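Local coordinates for MgGH51 (Meripilus giganteus, PDB 6ZPV), which hydrolyses terminal alpha-L-arabinofuranosidic bonds, releasing arabinose from arabinose-bearing glycans, as a GH51 arabinofuranosidase, at residues Ala306-Ile309 with Gln310-Ile313; Ala461-Met464 with Thr465-Arg469. All coordinates share one frame; numbering follows the deposited sequence.

Contact 1: Ala306-Ile309 with Gln310-Ile313; sequences APYI and QQAI. With NAG (2-acetamido-2-deoxy-beta-D-glucopyranose), chain D; NAG (2-acetamido-2-deoxy-beta-D-glucopyranose), chain B.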
ATOM      1  N   ALA A 306     -21.125   7.892 -19.878  1.00 13.80           N
ATOM      2  CA  ALA A 306     -20.224   7.712 -21.033  1.00 14.06           C
ATOM      3  C   ALA A 306     -18.861   8.352 -20.822  1.00 13.24           C
ATOM      4  O   ALA A 306     -17.841   7.708 -21.117  1.00 13.48           O
ATOM      5  CB  ALA A 306     -20.866   8.173 -22.306  1.00 15.68           C
ATOM      6  N   PRO A 307     -18.727   9.601 -20.349  1.00 13.64           N
ATOM      7  CA  PRO A 307     -17.378  10.176 -20.217  1.00 14.00           C
ATOM      8  C   PRO A 307     -16.497   9.447 -19.197  1.00 11.93           C
ATOM      9  O   PRO A 307     -15.271   9.446 -19.326  1.00 12.15           O
ATOM     10  CB  PRO A 307     -17.640  11.638 -19.799  1.00 17.05           C
ATOM     11  CG  PRO A 307     -19.089  11.920 -20.112  1.00 17.49           C
ATOM     12  CD  PRO A 307     -19.793  10.583 -20.053  1.00 14.91           C
ATOM     13  N   TYR A 308     -17.121   8.888 -18.169  1.00 12.14           N
ATOM     14  CA  TYR A 308     -16.410   8.162 -17.111  1.00 11.62           C
ATOM     15  C   TYR A 308     -16.003   6.777 -17.589  1.00 11.41           C
ATOM     16  O   TYR A 308     -14.938   6.276 -17.203  1.00 11.12           O
ATOM     17  CB  TYR A 308     -17.291   8.138 -15.855  1.00 11.99           C
ATOM     18  CG  TYR A 308     -17.728   9.504 -15.395  1.00 12.25           C
ATOM     19  CD1 TYR A 308     -16.927  10.275 -14.552  1.00 12.41           C
ATOM     20  CD2 TYR A 308     -18.918  10.050 -15.850  1.00 13.25           C
ATOM     21  CE1 TYR A 308     -17.322  11.541 -14.193  1.00 12.79           C
ATOM     22  CE2 TYR A 308     -19.287  11.335 -15.471  1.00 13.72           C
ATOM     23  CZ  TYR A 308     -18.493  12.081 -14.647  1.00 14.38           C
ATOM     24  OH  TYR A 308     -18.901  13.336 -14.326  1.00 17.13           O
ATOM     25  N   ILE A 309     -16.826   6.173 -18.441  1.00 11.59           N
ATOM     26  CA  ILE A 309     -16.459   4.915 -19.094  1.00 11.62           C
ATOM     27  C   ILE A 309     -15.229   5.178 -19.998  1.00 11.25           C
ATOM     28  O   ILE A 309     -14.252   4.416 -19.979  1.00 11.26           O
ATOM     29  CB  ILE A 309     -17.657   4.346 -19.879  1.00 11.58           C
ATOM     30  CG1 ILE A 309     -18.734   3.921 -18.914  1.00 12.16           C
ATOM     31  CG2 ILE A 309     -17.201   3.204 -20.812  1.00 13.13           C
ATOM     32  CD1 ILE A 309     -20.056   3.526 -19.538  1.00 13.55           C
ATOM     33  N   GLN A 310     -15.267   6.287 -20.772  1.00 11.47           N
ATOM     34  CA  GLN A 310     -14.093   6.587 -21.605  1.00 11.72           C
ATOM     35  C   GLN A 310     -12.858   6.840 -20.737  1.00 10.58           C
ATOM     36  O   GLN A 310     -11.754   6.425 -21.123  1.00 11.59           O
ATOM     37  CB  GLN A 310     -14.389   7.802 -22.496  1.00 12.54           C
ATOM     38  CG  GLN A 310     -13.209   8.103 -23.432  1.00 13.81           C
ATOM     39  CD  GLN A 310     -12.889   6.971 -24.388  1.00 14.93           C
ATOM     40  OE1 GLN A 310     -11.694   6.492 -24.483  1.00 18.24           O
ATOM     41  NE2 GLN A 310     -13.877   6.529 -25.103  1.00 14.32           N
ATOM     42  N   GLN A 311     -13.009   7.492 -19.580  1.00 11.30           N
ATOM     43  CA  GLN A 311     -11.832   7.754 -18.710  1.00 10.71           C
ATOM     44  C   GLN A 311     -11.245   6.426 -18.241  1.00 10.59           C
ATOM     45  O   GLN A 311     -10.007   6.319 -18.155  1.00 11.32           O
ATOM     46  CB  GLN A 311     -12.243   8.654 -17.563  1.00 11.17           C
ATOM     47  CG  GLN A 311     -11.064   9.026 -16.660  1.00 11.36           C
ATOM     48  CD  GLN A 311     -11.363  10.155 -15.738  1.00 11.28           C
ATOM     49  OE1 GLN A 311     -12.540  10.291 -15.293  1.00 11.75           O
ATOM     50  NE2 GLN A 311     -10.388  10.980 -15.371  1.00 11.88           N
ATOM     51  N   ALA A 312     -12.095   5.427 -17.953  1.00 10.46           N
ATOM     52  CA  ALA A 312     -11.578   4.114 -17.562  1.00 10.47           C
ATOM     53  C   ALA A 312     -10.881   3.406 -18.722  1.00 10.72           C
ATOM     54  O   ALA A 312      -9.862   2.745 -18.510  1.00 11.19           O
ATOM     55  CB  ALA A 312     -12.707   3.248 -17.029  1.00 11.27           C
ATOM     56  N   ILE A 313     -11.414   3.530 -19.952  1.00 10.93           N
ATOM     57  CA  ILE A 313     -10.689   3.030 -21.134  1.00 11.38           C
ATOM     58  C   ILE A 313      -9.322   3.696 -21.268  1.00 11.63           C
ATOM     59  O   ILE A 313      -8.310   3.016 -21.518  1.00 12.13           O
ATOM     60  CB  ILE A 313     -11.565   3.201 -22.383  1.00 12.25           C
ATOM     61  CG1 ILE A 313     -12.768   2.268 -22.342  1.00 13.94           C
ATOM     62  CG2 ILE A 313     -10.753   2.978 -23.645  1.00 13.51           C
ATOM     63  CD1 ILE A 313     -13.819   2.545 -23.373  1.00 16.64           C
TER
HETATM   64  C1  NAG D   1      -8.430  14.028 -16.281  1.00 14.06           C
HETATM   65  C2  NAG D   1      -8.455  15.540 -16.152  1.00 14.54           C
HETATM   66  C3  NAG D   1      -9.913  16.007 -16.056  1.00 14.97           C
HETATM   67  C4  NAG D   1     -10.729  15.482 -17.241  1.00 15.05           C
HETATM   68  C5  NAG D   1     -10.595  13.946 -17.303  1.00 13.94           C
HETATM   69  C6  NAG D   1     -11.321  13.342 -18.544  1.00 15.38           C
HETATM   70  C7  NAG D   1      -6.605  16.800 -15.178  1.00 26.68           C
HETATM   71  C8  NAG D   1      -5.912  17.242 -13.938  1.00 22.60           C
HETATM   72  N2  NAG D   1      -7.692  16.032 -15.014  1.00 15.72           N
HETATM   73  O3  NAG D   1      -9.982  17.464 -16.022  1.00 18.20           O
HETATM   74  O4  NAG D   1     -12.108  15.805 -16.994  1.00 15.57           O
HETATM   75  O5  NAG D   1      -9.218  13.640 -17.454  1.00 14.58           O
HETATM   76  O6  NAG D   1     -11.255  11.879 -18.557  1.00 16.96           O
HETATM   77  O7  NAG D   1      -6.264  17.180 -16.244  1.00 39.12           O
HETATM   78  C1  NAG B   2     -12.779  16.408 -18.124  1.00 14.94           C
HETATM   79  C2  NAG B   2     -14.266  16.326 -17.881  1.00 17.31           C
HETATM   80  C3  NAG B   2     -14.994  17.079 -19.042  1.00 18.79           C
HETATM   81  C4  NAG B   2     -14.367  18.432 -19.279  1.00 18.97           C
HETATM   82  C5  NAG B   2     -12.864  18.449 -19.361  1.00 18.14           C
HETATM   83  C6  NAG B   2     -12.206  19.847 -19.435  1.00 24.98           C
HETATM   84  C7  NAG B   2     -14.821  14.140 -16.839  1.00 18.53           C
HETATM   85  C8  NAG B   2     -15.162  12.716 -17.046  1.00 20.30           C
HETATM   86  N2  NAG B   2     -14.681  14.938 -17.916  1.00 16.74           N
HETATM   87  O3  NAG B   2     -16.356  17.100 -18.774  1.00 20.55           O
HETATM   88  O4  NAG B   2     -14.882  18.967 -20.535  1.00 22.13           O
HETATM   89  O5  NAG B   2     -12.368  17.760 -18.197  1.00 17.80           O
HETATM   90  O6  NAG B   2     -12.534  20.479 -18.125  1.00 30.64           O
HETATM   91  O7  NAG B   2     -14.563  14.451 -15.681  1.00 19.69           O

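Contact 2: Ala461-Met464 with Thr465-Arg469; sequences AAFM and TGLER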
ATOM      1  N   ALA A 461      -4.638 -17.498   9.531  1.00 11.04           N
ATOM      2  CA  ALA A 461      -3.937 -18.602   8.907  1.00 11.09           C
ATOM      3  C   ALA A 461      -4.875 -19.788   8.765  1.00 11.07           C
ATOM      4  O   ALA A 461      -4.873 -20.458   7.695  1.00 11.13           O
ATOM      5  CB  ALA A 461      -2.702 -18.972   9.678  1.00 11.60           C
ATOM      6  N   ALA A 462      -5.728 -20.074   9.727  1.00 11.20           N
ATOM      7  CA  ALA A 462      -6.700 -21.159   9.580  1.00 10.92           C
ATOM      8  C   ALA A 462      -7.638 -20.858   8.403  1.00 10.76           C
ATOM      9  O   ALA A 462      -7.896 -21.740   7.576  1.00 11.14           O
ATOM     10  CB  ALA A 462      -7.471 -21.319  10.895  1.00 11.96           C
ATOM     11  N   PHE A 463      -8.143 -19.640   8.339  1.00 11.00           N
ATOM     12  CA  PHE A 463      -9.015 -19.276   7.197  1.00 11.16           C
ATOM     13  C   PHE A 463      -8.228 -19.413   5.876  1.00 10.54           C
ATOM     14  O   PHE A 463      -8.817 -19.887   4.867  1.00 11.12           O
ATOM     15  CB  PHE A 463      -9.452 -17.826   7.406  1.00 11.79           C
ATOM     16  CG  PHE A 463     -10.470 -17.326   6.420  1.00 11.84           C
ATOM     17  CD1 PHE A 463     -11.809 -17.646   6.545  1.00 12.09           C
ATOM     18  CD2 PHE A 463     -10.123 -16.414   5.416  1.00 12.13           C
ATOM     19  CE1 PHE A 463     -12.754 -17.149   5.661  1.00 13.20           C
ATOM     20  CE2 PHE A 463     -11.055 -15.918   4.543  1.00 12.72           C
ATOM     21  CZ  PHE A 463     -12.387 -16.243   4.707  1.00 12.94           C
ATOM     22  N   MET A 464      -6.953 -19.058   5.840  1.00 10.59           N
ATOM     23  CA  MET A 464      -6.139 -19.144   4.614  1.00 10.78           C
ATOM     24  C   MET A 464      -5.939 -20.597   4.187  1.00 10.72           C
ATOM     25  O   MET A 464      -5.814 -20.830   2.962  1.00 11.28           O
ATOM     26  CB  MET A 464      -4.817 -18.429   4.852  1.00 11.34           C
ATOM     27  CG  MET A 464      -4.982 -16.883   5.049  1.00 11.95           C
ATOM     28  SD  MET A 464      -3.654 -16.124   5.955  0.83 11.06           S
ATOM     29  CE  MET A 464      -2.494 -16.247   4.654  1.00 12.34           C
ATOM     30  N   THR A 465      -5.884 -21.560   5.098  1.00 10.61           N
ATOM     31  CA  THR A 465      -5.799 -22.955   4.685  1.00 10.92           C
ATOM     32  C   THR A 465      -7.038 -23.315   3.833  1.00 10.50           C
ATOM     33  O   THR A 465      -6.922 -24.089   2.873  1.00 11.87           O
ATOM     34  CB  THR A 465      -5.645 -23.953   5.840  1.00 11.13           C
ATOM     35  OG1 THR A 465      -6.825 -23.990   6.658  1.00 11.56           O
ATOM     36  CG2 THR A 465      -4.398 -23.704   6.643  1.00 11.53           C
ATOM     37  N   GLY A 466      -8.199 -22.753   4.177  1.00 10.82           N
ATOM     38  CA  GLY A 466      -9.396 -22.969   3.386  1.00 11.97           C
ATOM     39  C   GLY A 466      -9.302 -22.243   2.035  1.00 10.97           C
ATOM     40  O   GLY A 466      -9.744 -22.777   1.037  1.00 11.89           O
ATOM     41  N   LEU A 467      -8.774 -21.024   2.001  1.00 10.95           N
ATOM     42  CA  LEU A 467      -8.555 -20.345   0.709  1.00 11.52           C
ATOM     43  C   LEU A 467      -7.702 -21.235  -0.204  1.00 11.32           C
ATOM     44  O   LEU A 467      -7.982 -21.363  -1.414  1.00 12.54           O
ATOM     45  CB  LEU A 467      -7.922 -18.980   0.926  1.00 11.45           C
ATOM     46  CG  LEU A 467      -8.712 -17.977   1.756  1.00 12.27           C
ATOM     47  CD1 LEU A 467      -7.930 -16.685   1.883  1.00 13.02           C
ATOM     48  CD2 LEU A 467     -10.072 -17.680   1.164  1.00 13.26           C
ATOM     49  N   GLU A 468      -6.664 -21.823   0.362  1.00 11.04           N
ATOM     50  CA  GLU A 468      -5.744 -22.633  -0.434  1.00 11.84           C
ATOM     51  C   GLU A 468      -6.393 -23.939  -0.865  1.00 11.34           C
ATOM     52  O   GLU A 468      -6.289 -24.358  -2.042  1.00 11.92           O
ATOM     53  CB  GLU A 468      -4.419 -22.844   0.334  1.00 11.75           C
ATOM     54  CG  GLU A 468      -3.326 -23.465  -0.468  1.00 12.31           C
ATOM     55  CD  GLU A 468      -1.984 -23.424   0.251  1.00 11.65           C
ATOM     56  OE1 GLU A 468      -1.713 -24.343   1.026  1.00 11.99           O
ATOM     57  OE2 GLU A 468      -1.223 -22.433   0.010  1.00 12.43           O
ATOM     58  N   ARG A 469      -7.104 -24.622   0.045  1.00 11.45           N
ATOM     59  CA  ARG A 469      -7.836 -25.852  -0.359  1.00 11.61           C
ATOM     60  C   ARG A 469      -8.816 -25.566  -1.504  1.00 12.25           C
ATOM     61  O   ARG A 469      -8.989 -26.369  -2.412  1.00 12.51           O
ATOM     62  CB  ARG A 469      -8.575 -26.401   0.868  1.00 12.03           C
ATOM     63  CG  ARG A 469      -9.451 -27.608   0.523  1.00 12.83           C
ATOM     64  CD  ARG A 469     -10.030 -28.342   1.744  1.00 12.91           C
ATOM     65  NE  ARG A 469     -10.910 -27.470   2.530  1.00 13.13           N
ATOM     66  CZ  ARG A 469     -10.578 -26.837   3.665  1.00 12.66           C
ATOM     67  NH1 ARG A 469      -9.415 -27.017   4.264  1.00 12.89           N
ATOM     68  NH2 ARG A 469     -11.466 -25.988   4.204  1.00 13.01           N
TER

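Contact 1: Ala306-Ile309 with Gln310-Ile313
Gln311 sits one turn beyond Pro307 and Tyr308 on the helix 306-320, and its side chain runs out alongside them to a bound glycan. Its CB lies 3.6 Å from Pro307 O, the carbonyl that also accepts the backbone bond from Gln311 N at 3.0 Å. CG, anti to the backbone N (chi1 -177°), starts an extended chain, and O6 of the chain D NAG follows it from CB (3.5 Å) past CD (3.3 Å) to NE2 (3.4 Å). OE1 comes within 4.0 Å of C8, the acetamide methyl of the chain B NAG, and reaches the Tyr308 ring obliquely. Both amide ends are held from outside the turn: NE2 donates to Gln243 and Asn245, and OE1 accepts from Arg241, which fixes the rotation of the group. C8 itself lies over one face of the Tyr308 ring, 3.7 Å above the plane and offset toward the rim, a CH-pi type approach; Pro307 CB meets it at 3.9 Å. Pro307, Tyr308 and Gln311 thus join Arg241, Gln243, Asn245 and Ala246 in a glycan pocket, where two linked NAG units and an Asn-Ala-Thr sequon at Asn245 are consistent with the base of an N-linked glycan.

Contact 2: Ala461-Met464 with Thr465-Arg469
Phe463 and Leu467, one turn apart on the helix 454-469, set their side chains obliquely across each other. Phe463 CG stands anti to the backbone N (chi1 -174°), which slants the ring toward the C-terminal end of the helix until CE2 lies 3.9 Å from Leu467 CD2. The other leucine methyl, CD1, touches both neighbours, 4.2 Å from Phe463 CD2 and 4.3 Å from Met464 CG. Thr465 is turned differently: its OG1 folds back between the backbone N and the carbonyl carbon (chi1 67°) and donates to Ala462 O at 2.7 Å, 15° from the carbonyl plane. The same rotation lays CG2 3.4 Å from Ala461 O, the acceptor of the backbone bond from Thr465 N. A valine here would probably leave Ala462 O with the weak bond from Thr465 N as its sole hydrogen bond within the turn, and the side chain without the tie that fixes its rotation. The helix packs on strand 424-432 of the parallel barrel, as expected of the (beta/alpha)8 catalytic domain of GH51, and on strand 535-541 of the C-terminal antiparallel sheet. Hydrocarbon thus faces neighbouring elements, the buried hydroxyl is satisfied by its own helix, and Glu468 finds Ser538 and Lys551 elsewhere.

Both contacts are single turns within helices, and they share no element: contact 1 opens the helix 306-320, contact 2 closes the helix 454-469. Their centres lie 38 Å apart and their nearest atoms about 28 Å, without touching. Contact 1 is partly buried; one side meets sugar and loop residues, another turns its isoleucines to helix 359-373. Contact 2 is wholly buried, between strand 424-432 of the eight-stranded parallel sheet and strand 535-541 of an antiparallel one. One glutamine amide and an aromatic face receive a glycan at the surface, whereas in the interior aliphatic and aromatic packing is combined with a hydroxyl bonded to the backbone and paired charges.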